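Local coordinates for protein N5-carboxyaminoimidazole ribonucleotide synthetase (Bacillus anthracis, PDB 3QFF) that probably catalyses the ATP- and bicarbonate-dependent carboxylation of aminoimidazole ribonucleotide to its N5-carboxy form in purine biosynthesis, as a member of the ATP-grasp superfamily, at residues Ser76-Tyr81 and Arg300-Leu305. Numbering follows the deposited sequence.
Sequences SDVVTY and RAICNL
Val78 and Cys303 bring the backbones nearest each other, their CA atoms 7.4 Å apart, where the strand 78-81 passes the last turn of helix 294-303; the junction is made largely by side chains, with no hydrogen bond across it. Ile302 does most of the work. Its CG1 sits between the backbone N and the carbonyl carbon (chi1 66°) and the chain then runs on extended (chi2 169°), which carries CD1 to the strand. Ile302 CD1 lies 3.8 Å from Thr80 CB and about as close to Thr80 CG2, the two side chains crossing at about a right angle. The same Ile302 CD1 also touches Val78 CG2, at 4.1 Å. The other branch of the valine, Val78 CG1, lies 4.2 Å from Cys303 SG, so the two methyls of Val78 are shared between successive helix residues. Thr80 shows how a mixed side chain serves two environments: its carbon atoms face Ile302, while OG1, anti to the backbone N, hydrogen-bonds to Gln102 and to His298 of the same helix. The helix ends in a Schellman motif, with Asn304 at positive phi as its C-prime residue and Leu305 N bonded to Arg300 O at 2.8 Å. Strand 16-20 pairs in parallel with 78-81 and adds Ile17 to the apolar patch, against both Val78 and Cys303. The whole is a buried helix-on-sheet packing, in which an outermost strand of the parallel sheet of the Rossmann-like preATP-grasp domain receives the C-terminal end of a helix that comes after strand 270-276 in sequence.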
loop_
_atom_site.group_PDB
_atom_site.type_symbol
_atom_site.label_atom_id
_atom_site.label_comp_id
_atom_site.label_asym_id
_atom_site.label_seq_id
_atom_site.Cartn_x
_atom_site.Cartn_y
_atom_site.Cartn_z
ATOM N N SER A 76 -4.148 -1.311 -23.808
ATOM C CA SER A 76 -3.704 -0.426 -22.724
ATOM C C SER A 76 -4.013 1.037 -23.035
ATOM O O SER A 76 -3.780 1.501 -24.144
ATOM C CB SER A 76 -2.188 -0.568 -22.530
ATOM O OG SER A 76 -1.857 -1.880 -22.123
ATOM N N ASP A 77 -4.517 1.765 -22.040
ATOM C CA ASP A 77 -4.727 3.208 -22.149
ATOM C C ASP A 77 -3.453 4.019 -21.921
ATOM O O ASP A 77 -3.327 5.150 -22.412
ATOM C CB ASP A 77 -5.839 3.619 -21.196
ATOM C CG ASP A 77 -7.143 2.890 -21.517
ATOM O OD1 ASP A 77 -7.882 3.374 -22.413
ATOM O OD2 ASP A 77 -7.397 1.822 -20.915
ATOM N N VAL A 78 -2.514 3.432 -21.183
ATOM C CA VAL A 78 -1.179 4.013 -20.997
ATOM C C VAL A 78 -0.208 2.853 -20.847
ATOM O O VAL A 78 -0.545 1.821 -20.246
ATOM C CB VAL A 78 -1.109 5.022 -19.789
ATOM C CG1 VAL A 78 -1.487 4.362 -18.462
ATOM C CG2 VAL A 78 0.288 5.699 -19.692
ATOM N N VAL A 79 0.980 3.005 -21.420
ATOM C CA VAL A 79 2.028 1.985 -21.330
ATOM C C VAL A 79 3.244 2.527 -20.553
ATOM O O VAL A 79 3.690 3.651 -20.786
ATOM C CB VAL A 79 2.444 1.478 -22.744
ATOM C CG1 VAL A 79 3.555 0.407 -22.667
ATOM C CG2 VAL A 79 1.223 0.909 -23.497
ATOM N N THR A 80 3.761 1.721 -19.633
ATOM C CA THR A 80 5.021 2.005 -18.959
ATOM C C THR A 80 5.871 0.735 -18.991
ATOM O O THR A 80 5.415 -0.323 -19.447
ATOM C CB THR A 80 4.802 2.557 -17.497
ATOM O OG1 THR A 80 6.066 2.855 -16.890
ATOM C CG2 THR A 80 4.052 1.549 -16.628
ATOM N N TYR A 81 7.112 0.838 -18.534
ATOM C CA TYR A 81 8.023 -0.304 -18.563
ATOM C C TYR A 81 8.770 -0.457 -17.251
ATOM O O TYR A 81 9.086 0.530 -16.578
ATOM C CB TYR A 81 9.054 -0.123 -19.689
ATOM C CG TYR A 81 9.833 1.168 -19.533
ATOM C CD1 TYR A 81 9.425 2.338 -20.177
ATOM C CD2 TYR A 81 10.946 1.229 -18.692
ATOM C CE1 TYR A 81 10.132 3.542 -20.001
ATOM C CE2 TYR A 81 11.646 2.414 -18.507
ATOM C CZ TYR A 81 11.241 3.558 -19.160
ATOM O OH TYR A 81 11.947 4.713 -18.957
ATOM N N ARG A 300 0.782 8.042 -10.768
ATOM C CA ARG A 300 0.228 9.405 -10.865
ATOM C C ARG A 300 0.920 10.212 -11.948
ATOM O O ARG A 300 0.259 10.933 -12.675
ATOM C CB ARG A 300 0.338 10.161 -9.539
ATOM C CG ARG A 300 -0.519 9.596 -8.428
ATOM C CD ARG A 300 -0.071 10.128 -7.047
ATOM N NE ARG A 300 -1.082 9.869 -6.023
ATOM C CZ ARG A 300 -1.257 8.709 -5.380
ATOM N NH1 ARG A 300 -0.485 7.663 -5.638
ATOM N NH2 ARG A 300 -2.225 8.588 -4.467
ATOM N N ALA A 301 2.246 10.092 -12.036
ATOM C CA ALA A 301 3.046 10.835 -13.005
ATOM C C ALA A 301 2.680 10.512 -14.459
ATOM O O ALA A 301 2.509 11.425 -15.281
ATOM C CB ALA A 301 4.565 10.596 -12.777
ATOM N N ILE A 302 2.578 9.225 -14.778
ATOM C CA ILE A 302 2.292 8.829 -16.155
ATOM C C ILE A 302 0.816 9.046 -16.529
ATOM O O ILE A 302 0.497 9.263 -17.699
ATOM C CB ILE A 302 2.740 7.381 -16.471
ATOM C CG1 ILE A 302 1.915 6.370 -15.675
ATOM C CG2 ILE A 302 4.276 7.229 -16.250
ATOM C CD1 ILE A 302 2.099 4.921 -16.120
ATOM N N CYS A 303 -0.070 8.962 -15.539
ATOM C CA CYS A 303 -1.496 9.172 -15.759
ATOM C C CYS A 303 -1.860 10.655 -15.674
ATOM O O CYS A 303 -3.005 11.030 -15.946
ATOM C CB CYS A 303 -2.340 8.377 -14.751
ATOM S SG CYS A 303 -2.257 6.577 -14.928
ATOM N N ASN A 304 -0.882 11.486 -15.297
ATOM C CA ASN A 304 -1.063 12.934 -15.144
ATOM C C ASN A 304 -2.096 13.290 -14.068
ATOM O O ASN A 304 -2.943 14.163 -14.247
ATOM C CB ASN A 304 -1.381 13.596 -16.502
ATOM C CG ASN A 304 -1.086 15.094 -16.519
ATOM O OD1 ASN A 304 -0.279 15.593 -15.729
ATOM N ND2 ASN A 304 -1.742 15.820 -17.432
ATOM N N LEU A 305 -2.036 12.584 -12.946
ATOM C CA LEU A 305 -2.787 12.976 -11.754
ATOM C C LEU A 305 -1.900 13.882 -10.904
ATOM O O LEU A 305 -0.672 13.910 -11.089
ATOM C CB LEU A 305 -3.197 11.739 -10.952
ATOM C CG LEU A 305 -3.839 10.583 -11.726
ATOM C CD1 LEU A 305 -4.042 9.410 -10.795
ATOM C CD2 LEU A 305 -5.177 11.012 -12.371
#